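Local coordinates for uncharacterized protein YhfS (PDB 4J8L), which is of unknown function but carries covalently attached pyridoxal 5'-phosphate and belongs to a family related to the aminotransferases, at residues 46-49 with 55-58; 25-30 with 59-64; 270-275 with 280-285; 308-313 with 339-344; 142-145 with 150-153. All coordinates share one frame; numbering follows the deposited sequence.

Contact 1: 46-49 with 55-58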
# COMPACT_ATOMS: atom_id res chain seq x y z
N LEU A 46 -20.29 15.80 15.64
CA LEU A 46 -19.34 15.03 14.84
C LEU A 46 -17.96 14.88 15.48
O LEU A 46 -17.28 13.88 15.24
CB LEU A 46 -19.16 15.65 13.45
CG LEU A 46 -20.38 15.75 12.54
CD1 LEU A 46 -19.97 16.36 11.19
CD2 LEU A 46 -21.01 14.40 12.36
N ASN A 47 -17.55 15.88 16.26
CA ASN A 47 -16.20 15.97 16.80
C ASN A 47 -15.15 15.87 15.70
O ASN A 47 -14.09 15.25 15.89
CB ASN A 47 -15.94 14.90 17.86
CG ASN A 47 -14.83 15.30 18.84
OD1 ASN A 47 -14.78 16.44 19.30
ND2 ASN A 47 -13.97 14.35 19.17
N GLN A 48 -15.45 16.46 14.55
CA GLN A 48 -14.53 16.52 13.41
C GLN A 48 -15.16 17.48 12.41
O GLN A 48 -16.31 17.86 12.57
CB GLN A 48 -14.37 15.13 12.77
CG GLN A 48 -15.68 14.58 12.24
CD GLN A 48 -15.57 13.26 11.48
OE1 GLN A 48 -16.56 12.56 11.31
NE2 GLN A 48 -14.36 12.93 11.02
N PRO A 49 -14.42 17.87 11.39
CA PRO A 49 -15.02 18.74 10.36
C PRO A 49 -16.14 18.07 9.60
O PRO A 49 -16.11 16.85 9.37
CB PRO A 49 -13.83 19.03 9.43
CG PRO A 49 -12.65 18.99 10.34
CD PRO A 49 -12.94 17.84 11.28
N VAL A 55 -16.10 13.23 3.37
CA VAL A 55 -15.04 12.52 2.65
C VAL A 55 -14.97 11.07 3.12
O VAL A 55 -14.83 10.15 2.31
CB VAL A 55 -13.66 13.22 2.81
CG1 VAL A 55 -12.54 12.32 2.30
CG2 VAL A 55 -13.65 14.55 2.06
N GLU A 56 -15.11 10.87 4.42
CA GLU A 56 -15.11 9.51 4.96
C GLU A 56 -16.28 8.70 4.40
O GLU A 56 -16.11 7.53 4.06
CB GLU A 56 -15.12 9.55 6.50
CG GLU A 56 -13.77 10.01 7.04
CD GLU A 56 -13.81 10.43 8.50
OE1 GLU A 56 -14.91 10.66 9.04
OE2 GLU A 56 -12.71 10.53 9.10
N GLN A 57 -17.45 9.34 4.25
CA GLN A 57 -18.59 8.68 3.64
C GLN A 57 -18.29 8.31 2.19
O GLN A 57 -18.66 7.23 1.73
CB GLN A 57 -19.85 9.57 3.71
CG GLN A 57 -20.40 9.69 5.14
CD GLN A 57 -21.47 10.74 5.26
OE1 GLN A 57 -21.84 11.38 4.27
NE2 GLN A 57 -21.98 10.94 6.47
N VAL A 58 -17.62 9.20 1.47
CA VAL A 58 -17.26 8.92 0.08
C VAL A 58 -16.30 7.74 0.01
O VAL A 58 -16.46 6.84 -0.82
CB VAL A 58 -16.63 10.15 -0.60
CG1 VAL A 58 -16.03 9.76 -1.94
CG2 VAL A 58 -17.67 11.24 -0.79

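Contact 2: 25-30 with 59-64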
# COMPACT_ATOMS: atom_id res chain seq x y z
N ILE A 25 -18.35 11.13 -4.99
CA ILE A 25 -18.19 12.52 -4.59
C ILE A 25 -19.46 13.33 -4.93
O ILE A 25 -19.99 14.05 -4.08
CB ILE A 25 -16.95 13.15 -5.24
CG1 ILE A 25 -15.69 12.48 -4.69
CG2 ILE A 25 -16.92 14.64 -4.97
CD1 ILE A 25 -14.41 13.00 -5.39
N CYS A 26 -19.97 13.15 -6.14
CA CYS A 26 -21.15 13.89 -6.56
C CYS A 26 -22.35 13.60 -5.67
O CYS A 26 -23.17 14.48 -5.39
CB CYS A 26 -21.51 13.57 -8.01
SG CYS A 26 -20.30 14.15 -9.23
N ARG A 27 -22.45 12.35 -5.22
CA ARG A 27 -23.62 11.93 -4.46
C ARG A 27 -23.56 12.35 -3.00
O ARG A 27 -24.56 12.26 -2.28
CB ARG A 27 -23.80 10.41 -4.59
CG ARG A 27 -24.46 10.01 -5.90
CD ARG A 27 -24.74 8.52 -5.97
NE ARG A 27 -23.53 7.75 -6.20
CZ ARG A 27 -22.90 7.05 -5.25
NH1 ARG A 27 -23.39 7.02 -4.02
NH2 ARG A 27 -21.80 6.38 -5.55
N HIS A 28 -22.40 12.82 -2.56
CA HIS A 28 -22.20 13.23 -1.17
C HIS A 28 -21.93 14.72 -1.00
O HIS A 28 -22.02 15.23 0.11
CB HIS A 28 -21.05 12.43 -0.53
CG HIS A 28 -21.39 10.99 -0.31
ND1 HIS A 28 -21.23 10.02 -1.28
CD2 HIS A 28 -21.92 10.36 0.77
CE1 HIS A 28 -21.63 8.86 -0.80
NE2 HIS A 28 -22.05 9.03 0.44
N PHE A 29 -21.59 15.40 -2.09
CA PHE A 29 -21.32 16.84 -2.08
C PHE A 29 -22.15 17.55 -3.15
O PHE A 29 -21.88 17.36 -4.33
CB PHE A 29 -19.86 17.14 -2.45
CG PHE A 29 -18.85 16.85 -1.37
CD1 PHE A 29 -18.45 17.85 -0.49
CD2 PHE A 29 -18.26 15.60 -1.27
CE1 PHE A 29 -17.50 17.59 0.49
CE2 PHE A 29 -17.31 15.33 -0.29
CZ PHE A 29 -16.93 16.33 0.59
N PRO A 30 -23.14 18.38 -2.75
CA PRO A 30 -23.68 19.33 -3.73
C PRO A 30 -22.49 20.13 -4.28
O PRO A 30 -21.55 20.38 -3.54
CB PRO A 30 -24.57 20.23 -2.87
CG PRO A 30 -24.98 19.36 -1.71
CD PRO A 30 -23.74 18.53 -1.42
N LEU A 59 -15.29 7.76 0.87
CA LEU A 59 -14.32 6.65 0.89
C LEU A 59 -15.02 5.32 1.17
O LEU A 59 -14.75 4.32 0.50
CB LEU A 59 -13.24 6.89 1.94
CG LEU A 59 -12.31 8.07 1.67
CD1 LEU A 59 -11.21 8.12 2.72
CD2 LEU A 59 -11.72 7.94 0.29
N ALA A 60 -15.91 5.30 2.16
CA ALA A 60 -16.62 4.07 2.49
C ALA A 60 -17.41 3.57 1.28
O ALA A 60 -17.37 2.39 0.93
CB ALA A 60 -17.55 4.28 3.67
N ASP A 61 -18.14 4.49 0.66
CA ASP A 61 -18.96 4.16 -0.49
C ASP A 61 -18.09 3.63 -1.64
O ASP A 61 -18.40 2.60 -2.23
CB ASP A 61 -19.76 5.40 -0.91
CG ASP A 61 -20.74 5.11 -2.02
OD1 ASP A 61 -21.02 6.03 -2.81
OD2 ASP A 61 -21.24 3.97 -2.09
N ALA A 62 -17.00 4.33 -1.95
CA ALA A 62 -16.14 3.98 -3.08
C ALA A 62 -15.48 2.62 -2.91
O ALA A 62 -15.25 1.91 -3.88
CB ALA A 62 -15.09 5.06 -3.29
N PHE A 63 -15.19 2.26 -1.66
CA PHE A 63 -14.57 0.96 -1.38
C PHE A 63 -15.55 -0.07 -0.82
O PHE A 63 -15.14 -1.02 -0.15
CB PHE A 63 -13.33 1.12 -0.49
CG PHE A 63 -12.21 1.89 -1.16
CD1 PHE A 63 -11.49 1.31 -2.20
CD2 PHE A 63 -11.86 3.16 -0.73
CE1 PHE A 63 -10.46 2.00 -2.81
CE2 PHE A 63 -10.82 3.85 -1.34
CZ PHE A 63 -10.12 3.27 -2.39
N HIS A 64 -16.84 0.13 -1.09
CA HIS A 64 -17.87 -0.86 -0.82
C HIS A 64 -17.88 -1.31 0.63
O HIS A 64 -18.00 -2.49 0.94
CB HIS A 64 -17.71 -2.05 -1.78
CG HIS A 64 -17.68 -1.63 -3.22
ND1 HIS A 64 -16.51 -1.44 -3.91
CD2 HIS A 64 -18.68 -1.33 -4.08
CE1 HIS A 64 -16.78 -1.06 -5.15
NE2 HIS A 64 -18.10 -0.99 -5.28

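Contact 3: 270-275 with 280-285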
# COMPACT_ATOMS: atom_id res chain seq x y z
N SER A 270 19.62 -10.16 -15.41
CA SER A 270 18.23 -10.59 -15.28
C SER A 270 17.36 -9.43 -14.87
O SER A 270 17.84 -8.45 -14.29
CB SER A 270 18.09 -11.73 -14.27
OG SER A 270 18.30 -11.27 -12.94
N ALA A 271 16.07 -9.52 -15.18
CA ALA A 271 15.12 -8.51 -14.76
C ALA A 271 13.78 -9.17 -14.49
O ALA A 271 13.38 -10.06 -15.23
CB ALA A 271 14.97 -7.42 -15.82
N VAL A 272 13.11 -8.74 -13.44
CA VAL A 272 11.80 -9.29 -13.11
C VAL A 272 10.95 -8.18 -12.51
O VAL A 272 11.48 -7.21 -11.96
CB VAL A 272 11.93 -10.48 -12.12
CG1 VAL A 272 12.44 -10.01 -10.77
CG2 VAL A 272 10.60 -11.22 -11.95
N ILE A 273 9.64 -8.28 -12.68
CA ILE A 273 8.72 -7.44 -11.93
C ILE A 273 8.33 -8.18 -10.66
O ILE A 273 8.01 -9.37 -10.69
CB ILE A 273 7.46 -7.13 -12.75
CG1 ILE A 273 7.82 -6.13 -13.85
CG2 ILE A 273 6.37 -6.54 -11.86
CD1 ILE A 273 6.68 -5.82 -14.79
N ALA A 274 8.39 -7.48 -9.54
CA ALA A 274 8.05 -8.07 -8.26
C ALA A 274 7.34 -7.05 -7.38
O ALA A 274 7.57 -5.86 -7.50
CB ALA A 274 9.30 -8.57 -7.57
N ASN A 275 6.50 -7.54 -6.47
CA ASN A 275 6.01 -6.69 -5.40
C ASN A 275 7.03 -6.68 -4.28
O ASN A 275 7.11 -7.62 -3.48
CB ASN A 275 4.65 -7.18 -4.91
CG ASN A 275 3.51 -6.51 -5.64
OD1 ASN A 275 3.08 -6.99 -6.70
ND2 ASN A 275 3.03 -5.40 -5.10
N VAL A 280 7.38 -3.22 -8.64
CA VAL A 280 8.53 -2.51 -9.20
C VAL A 280 9.38 -3.49 -10.01
O VAL A 280 9.09 -4.69 -10.06
CB VAL A 280 9.45 -1.95 -8.08
CG1 VAL A 280 8.71 -0.90 -7.26
CG2 VAL A 280 9.96 -3.08 -7.18
N LEU A 281 10.42 -2.97 -10.66
CA LEU A 281 11.38 -3.83 -11.34
C LEU A 281 12.58 -4.15 -10.47
O LEU A 281 13.09 -3.29 -9.74
CB LEU A 281 11.89 -3.17 -12.63
CG LEU A 281 11.14 -3.62 -13.88
CD1 LEU A 281 9.90 -2.77 -14.05
CD2 LEU A 281 12.03 -3.58 -15.12
N ILE A 282 13.03 -5.39 -10.53
CA ILE A 282 14.31 -5.76 -9.93
C ILE A 282 15.28 -6.08 -11.04
O ILE A 282 15.06 -6.99 -11.84
CB ILE A 282 14.18 -6.96 -9.00
CG1 ILE A 282 13.31 -6.58 -7.80
CG2 ILE A 282 15.55 -7.43 -8.54
CD1 ILE A 282 12.67 -7.74 -7.15
N VAL A 283 16.36 -5.31 -11.09
CA VAL A 283 17.33 -5.43 -12.18
C VAL A 283 18.67 -5.88 -11.64
O VAL A 283 19.23 -5.24 -10.76
CB VAL A 283 17.50 -4.09 -12.89
CG1 VAL A 283 18.49 -4.22 -14.02
CG2 VAL A 283 16.14 -3.60 -13.43
N GLU A 284 19.17 -6.99 -12.18
CA GLU A 284 20.43 -7.58 -11.74
C GLU A 284 21.45 -7.46 -12.86
O GLU A 284 21.15 -7.73 -14.02
CB GLU A 284 20.24 -9.05 -11.37
CG GLU A 284 21.50 -9.75 -10.85
CD GLU A 284 21.39 -11.26 -10.91
OE1 GLU A 284 20.63 -11.77 -11.76
OE2 GLU A 284 22.08 -11.95 -10.12
N PHE A 285 22.67 -7.04 -12.51
CA PHE A 285 23.76 -6.89 -13.46
C PHE A 285 24.69 -8.09 -13.44
O PHE A 285 24.76 -8.82 -12.44
CB PHE A 285 24.53 -5.61 -13.17
CG PHE A 285 23.65 -4.39 -13.11
CD1 PHE A 285 23.14 -3.84 -14.28
CD2 PHE A 285 23.30 -3.83 -11.90
CE1 PHE A 285 22.29 -2.72 -14.23
CE2 PHE A 285 22.46 -2.72 -11.84
CZ PHE A 285 21.96 -2.16 -13.01
O HOH W 1 16.25 -9.74 -11.40

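Contact 4: 308-313 with 339-344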
# COMPACT_ATOMS: atom_id res chain seq x y z
N GLY A 308 7.37 8.77 0.10
CA GLY A 308 6.12 8.13 0.51
C GLY A 308 6.24 6.63 0.82
O GLY A 308 5.92 6.22 1.93
N ALA A 309 6.64 5.81 -0.15
CA ALA A 309 6.92 6.20 -1.53
C ALA A 309 5.63 6.44 -2.32
O ALA A 309 4.55 6.43 -1.75
CB ALA A 309 7.75 5.13 -2.21
N GLU A 310 5.79 6.66 -3.62
CA GLU A 310 4.65 6.91 -4.52
C GLU A 310 3.82 8.13 -4.11
O GLU A 310 2.62 8.20 -4.38
CB GLU A 310 3.81 5.63 -4.67
CG GLU A 310 4.71 4.48 -5.16
CD GLU A 310 3.99 3.19 -5.55
OE1 GLU A 310 2.76 3.11 -5.45
OE2 GLU A 310 4.71 2.24 -5.95
N SER A 311 4.48 9.11 -3.49
CA SER A 311 3.82 10.33 -3.07
C SER A 311 3.73 11.30 -4.24
O SER A 311 4.33 11.09 -5.29
CB SER A 311 4.59 11.00 -1.93
OG SER A 311 5.73 11.67 -2.43
N LYS A 312 2.96 12.36 -4.04
CA LYS A 312 2.83 13.42 -5.04
C LYS A 312 4.17 14.05 -5.43
O LYS A 312 4.27 14.69 -6.48
CB LYS A 312 1.89 14.51 -4.53
CG LYS A 312 2.41 15.22 -3.29
CD LYS A 312 1.31 16.10 -2.67
CE LYS A 312 1.70 16.58 -1.28
NZ LYS A 312 0.65 17.43 -0.64
N TYR A 313 5.18 13.90 -4.58
CA TYR A 313 6.48 14.51 -4.83
C TYR A 313 7.35 13.66 -5.75
O TYR A 313 8.31 14.16 -6.34
CB TYR A 313 7.26 14.72 -3.54
CG TYR A 313 6.54 15.57 -2.53
CD1 TYR A 313 6.36 16.93 -2.75
CD2 TYR A 313 6.04 15.02 -1.35
CE1 TYR A 313 5.72 17.72 -1.83
CE2 TYR A 313 5.40 15.80 -0.43
CZ TYR A 313 5.24 17.16 -0.68
OH TYR A 313 4.59 17.95 0.23
N ARG A 339 16.44 -1.95 -7.21
CA ARG A 339 15.02 -1.77 -7.47
C ARG A 339 14.79 -0.51 -8.28
O ARG A 339 15.43 0.51 -8.05
CB ARG A 339 14.22 -1.65 -6.16
CG ARG A 339 13.97 -2.98 -5.46
CD ARG A 339 13.14 -2.79 -4.19
NE ARG A 339 13.89 -2.09 -3.14
CZ ARG A 339 13.41 -1.82 -1.93
NH1 ARG A 339 12.18 -2.19 -1.59
NH2 ARG A 339 14.17 -1.18 -1.05
N ILE A 340 13.86 -0.58 -9.24
CA ILE A 340 13.45 0.60 -9.98
C ILE A 340 11.94 0.77 -9.94
O ILE A 340 11.20 -0.13 -10.35
CB ILE A 340 13.87 0.54 -11.46
CG1 ILE A 340 15.39 0.46 -11.58
CG2 ILE A 340 13.41 1.81 -12.20
CD1 ILE A 340 15.86 0.35 -13.02
N ASN A 341 11.48 1.91 -9.42
CA ASN A 341 10.07 2.27 -9.47
C ASN A 341 9.97 3.43 -10.45
O ASN A 341 10.41 4.54 -10.14
CB ASN A 341 9.57 2.67 -8.09
CG ASN A 341 8.06 2.89 -8.05
OD1 ASN A 341 7.45 3.28 -9.04
ND2 ASN A 341 7.46 2.63 -6.89
N PRO A 342 9.41 3.18 -11.64
CA PRO A 342 9.37 4.23 -12.67
C PRO A 342 8.63 5.50 -12.26
O PRO A 342 8.83 6.53 -12.89
CB PRO A 342 8.63 3.55 -13.82
CG PRO A 342 8.90 2.08 -13.63
CD PRO A 342 8.85 1.91 -12.13
N ASN A 343 7.76 5.43 -11.25
CA ASN A 343 6.96 6.58 -10.90
C ASN A 343 6.26 7.15 -12.14
O ASN A 343 5.61 6.39 -12.85
CB ASN A 343 7.78 7.63 -10.13
CG ASN A 343 8.13 7.16 -8.72
OD1 ASN A 343 7.32 6.52 -8.05
ND2 ASN A 343 9.34 7.48 -8.27
N ARG A 344 6.45 8.43 -12.44
CA ARG A 344 5.72 9.06 -13.54
C ARG A 344 6.49 9.04 -14.87
O ARG A 344 6.02 9.61 -15.87
CB ARG A 344 5.33 10.51 -13.21
CG ARG A 344 4.66 10.70 -11.85
CD ARG A 344 3.17 10.33 -11.86
NE ARG A 344 2.91 8.89 -11.98
CZ ARG A 344 3.11 7.99 -11.01
NH1 ARG A 344 2.83 6.72 -11.23
NH2 ARG A 344 3.61 8.37 -9.84
O HOH W 2 7.84 5.62 -5.56
O HOH W 3 4.01 11.18 -8.65

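Contact 5: 142-145 with 150-153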
# COMPACT_ATOMS: atom_id res chain seq x y z
N HIS A 142 -1.44 -7.10 2.05
CA HIS A 142 -1.86 -7.21 0.66
C HIS A 142 -0.66 -7.40 -0.28
O HIS A 142 -0.60 -8.36 -1.05
CB HIS A 142 -2.70 -5.99 0.27
CG HIS A 142 -3.53 -6.19 -0.97
ND1 HIS A 142 -4.72 -5.54 -1.18
CD2 HIS A 142 -3.33 -6.98 -2.06
CE1 HIS A 142 -5.23 -5.91 -2.34
NE2 HIS A 142 -4.40 -6.78 -2.89
N THR A 143 0.30 -6.48 -0.21
CA THR A 143 1.51 -6.63 -1.02
C THR A 143 2.35 -7.81 -0.54
O THR A 143 2.16 -8.30 0.58
CB THR A 143 2.38 -5.36 -1.01
OG1 THR A 143 2.69 -4.99 0.34
CG2 THR A 143 1.66 -4.22 -1.72
N ARG A 144 3.27 -8.23 -1.38
CA ARG A 144 4.12 -9.39 -1.09
C ARG A 144 5.25 -9.09 -0.11
O ARG A 144 6.04 -8.15 -0.31
CB ARG A 144 4.70 -9.95 -2.39
CG ARG A 144 3.66 -10.33 -3.44
CD ARG A 144 2.63 -11.29 -2.88
NE ARG A 144 1.76 -11.85 -3.92
CZ ARG A 144 0.67 -12.58 -3.69
NH1 ARG A 144 0.29 -12.82 -2.44
NH2 ARG A 144 -0.04 -13.05 -4.70
N GLN A 145 5.38 -9.92 0.92
CA GLN A 145 6.41 -9.75 1.93
C GLN A 145 7.70 -10.47 1.58
O GLN A 145 8.76 -10.17 2.12
CB GLN A 145 5.90 -10.27 3.27
CG GLN A 145 4.72 -9.47 3.81
CD GLN A 145 3.92 -10.25 4.82
OE1 GLN A 145 2.93 -10.90 4.48
NE2 GLN A 145 4.36 -10.22 6.08
N SER A 150 2.39 -16.17 -2.77
CA SER A 150 1.53 -16.29 -3.94
C SER A 150 0.06 -16.37 -3.55
O SER A 150 -0.79 -16.59 -4.41
CB SER A 150 1.90 -17.55 -4.72
OG SER A 150 1.67 -18.72 -3.94
N TYR A 151 -0.23 -16.20 -2.27
CA TYR A 151 -1.61 -16.36 -1.83
C TYR A 151 -2.57 -15.33 -2.42
O TYR A 151 -2.18 -14.20 -2.72
CB TYR A 151 -1.71 -16.41 -0.31
CG TYR A 151 -1.30 -15.16 0.46
CD1 TYR A 151 -0.08 -15.10 1.11
CD2 TYR A 151 -2.16 -14.08 0.59
CE1 TYR A 151 0.29 -13.99 1.85
CE2 TYR A 151 -1.81 -12.96 1.33
CZ TYR A 151 -0.58 -12.93 1.95
OH TYR A 151 -0.21 -11.82 2.70
N VAL A 152 -3.81 -15.76 -2.60
CA VAL A 152 -4.88 -14.87 -3.07
C VAL A 152 -5.53 -14.24 -1.85
O VAL A 152 -6.04 -14.95 -0.98
CB VAL A 152 -5.94 -15.66 -3.86
CG1 VAL A 152 -7.11 -14.76 -4.23
CG2 VAL A 152 -5.31 -16.28 -5.10
N LEU A 153 -5.50 -12.91 -1.78
CA LEU A 153 -6.02 -12.18 -0.63
C LEU A 153 -7.42 -12.63 -0.24
O LEU A 153 -7.67 -12.96 0.93
CB LEU A 153 -6.01 -10.67 -0.91
CG LEU A 153 -6.48 -9.77 0.24
CD1 LEU A 153 -5.63 -10.01 1.49
CD2 LEU A 153 -6.43 -8.30 -0.15
O HOH W 4 0.40 -11.22 5.37

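Contact 1: 46-49 with 55-58
Q48 reaches E56 with its terminal amide, and that single polar meeting makes up the whole contact. Both side chains run out nearly straight beyond CG and cross obliquely, with the amide and carboxylate planes turned 47° from each other. The firm part is the bond from Q48 NE2 to E56 OE1, at 3.1 Å. It leaves close to the plane of the amide and meets the oxygen on its syn side, though well out of the carboxylate plane. The same nitrogen also points to E56 OE2, 3.5 Å away, but this second bond is weak. With chi1 at 60°, Q48 CG is tucked over its own backbone, and the straight chain beyond it carries the amide from the loop to the helix. The grip is narrow: only about 71 Å² is buried in total, and no apolar atoms pack across it. Q48 and E56 are themselves buried, whereas the loop grows more open just upstream, where L46 and N47 are partly exposed; on the helix, Q57 is likewise partly exposed. E56 has a second hold, because its OE2 accepts from the backbone N of L70. One carboxylate thus ties the loop to the helix and the helix to strand 67-72, at one edge of the mixed sheet. P49 is the N-cap of helix 50-62, so the segment that supplies Q48 leads directly into the helix bearing E56, whose other sides pack through V55 and V58 against helices 229-261 and 11-28.

Contact 2: 25-30 with 59-64
R27 and D61 form a salt bridge between the C-terminal part of helix 11-28 and the last turn of helix 50-62. The guanidinium comes end-on, both terminal nitrogens closing on one oxygen: R27 NH1 lies 2.8 Å from D61 OD1, and R27 NH2 lies 2.9 Å from the same D61 OD1. Both donors arrive on the syn side of that oxygen, somewhat out of the carboxylate plane, and the two flat groups stand almost perpendicular, at 88°. This is not the flat two-oxygen pairing of arginine with a carboxylate, and neither bond is straight. The arginine chain bends at chi3 (-74°), which turns the guanidinium back toward helix 50-62. Among further polar bonds, D61 OD1 also accepts from S24 OG, so three donors gather on one atom, while R27 NE makes its own salt bridge with D23. The arginine is thereby held between two acids, which probably stabilises its positive charge. The remaining contact is of an edge with an oxygen: H28 CE1 sits 3.5 Å from D61 OD1, which lies in the plane of the imidazole. The ring also has a bond of its own, ND1 of H28 to the carbonyl O of S24, one turn back, which is consistent with its orientation. All of this lies at the surface. Beneath it, I25 and L59 pack on helix 229-261. After A62 the second helix ends in a Schellman motif: H64 takes positive phi as the C-prime residue, and its N reaches D61 O at 3.1 Å.

Contact 3: 270-275 with 280-285
S270 to A274 pair with V280 to E284 as the two arms of an antiparallel beta hairpin, their axes approaching to 4.7 Å. S270-E284, V272-I282 and A274-V280 are hydrogen-bonded pairs, each closed by two backbone bonds; I282 N to V272 O, at 2.8 Å, is the shortest. A271-V283 and I273-L281 are the non-hydrogen-bonded pairs between them, where CA-H...O contacts such as A271 CA to I282 O (3.3 Å) fill in. Among the side chains, S270 OG gives its proton to E284 OE1 over 2.7 Å, arriving on the anti side of the carboxylate. Water 1 donates to that same hydroxyl oxygen and to I282 O, both at 3.0 Å, joining side chain to backbone. V272 lies side by side with I282, its CG1 3.9 Å from I282 CB; A274 lies on the same face, but its contact with the end of I282, which has two conformers, is doubtful. On the other face, I273 CG1 meets L281 CD1 at 4.0 Å, and both side chains rest on helix 229-261. Strand 268-275 is at one edge of this four-stranded sheet, whereas strand 279-285 pairs on its far edge with strand 337-341.

Contact 4: 308-313 with 339-344
N341 makes the direct link to the loop 308-313: its ND2 donates to E310 OE2 at 2.9 Å. The acceptor lies nearly in the amide plane of N341, and the bond is received by the anti lone pair of that oxygen, while the amide and carboxylate planes stand almost square, at 88°. N341 CG is anti to the backbone N (chi1 -173°), which sends the amide out toward the loop. The other end of that amide serves its own chain: N341 OD1 accepts from N343 N at 3.1 Å, an Asx turn that leads the chain round past P342 as the strand ends. The amide is thus fixed from both sides. N343 has positive phi, and its OD1 accepts from water 2 at 2.7 Å; the same water takes a bond from E310 N at 3.0 Å, so the backbone of the loop is tied in alongside its carboxylate. N343 ND2 turns elsewhere, to P316 O. R344 completes the walk with NH2 3.1 Å from water 3, which lies at the edge of its guanidinium and reaches on only weakly to S311 O. E310 has further partners, OE2 accepting also from S278 OG and OE1 forming a salt bridge with K177. The buried carboxylate is therefore well provided with donors and probably charged. N341 closes strand 337-341, which runs between strands 279-285 and 318-320, while P342 and R344 pack on the long helix 229-261, where H246 also touches E310.

Contact 5: 142-145 with 150-153
H142-Q145 and S150-L153 are two parts of the connection from strand 137-141 to helix 153-162, facing each other in a strand-loop-helix unit of the mixed-sheet domain of this aminotransferase-like fold; they run about 148° apart, and the CA atoms of H142 and L153 lie 6.6 Å from each other. R144 carries the middle. Its chain is bent at chi2 (-54°), and its guanidinium meets Y151 O end-on, NH1 at 2.8 Å and NH2 at 3.1 Å from that one carbonyl oxygen. The oxygen lies in the guanidinium plane, but the donors use it differently: NH1 comes in the carbonyl plane on a lone pair, NH2 from above it. S150 CA covers part of one face of the guanidinium, 3.6 Å above it and offset toward the rim. NH1 also stands over the centre of the Y151 ring, a cation-pi pairing too long to be more than weak. A third hold on R144 comes from NE, which donates to F4 O. The far end of the tyrosine is linked to Q145 through water 4, which donates to both Q145 OE1 and Y151 OH. That hydroxyl is also hydrogen-bonded to Q141 O, while Q145 NE2 is hydrogen-bonded to P99 O, so both polar ends are fixed. L153 opens helix 153-162, with V152 as N-cap. H142 ND1 is hydrogen-bonded to D171 OD1, and over one face of its ring sits a methyl in a CH-pi contact, L153 CD2 lying 3.5 Å from the centroid.

How the contacts relate
Along the chain, contact 1 is nested inside the loop closed by contact 2; contacts 5, 3 and 4 follow in that order. Contacts 1 and 2 share helix 50-62, centres 12 Å apart, and touch where V58 packs on H28. Contacts 3 and 4 join the antiparallel sheet through neighbouring strands 279-285 and 337-341, with centres about 16 Å apart. Contact 5, in the mixed-sheet domain, meets contact 3 where N275 packs on T143 and R144, bringing the aminotransferase-like region against the C-terminal one. Contacts 1 and 3 lie farthest apart, about 41 Å between centres, on opposite sides of the chain's centre. Helix 229-261 packs against parts of contacts 1 to 4, spanning the two-domain protein.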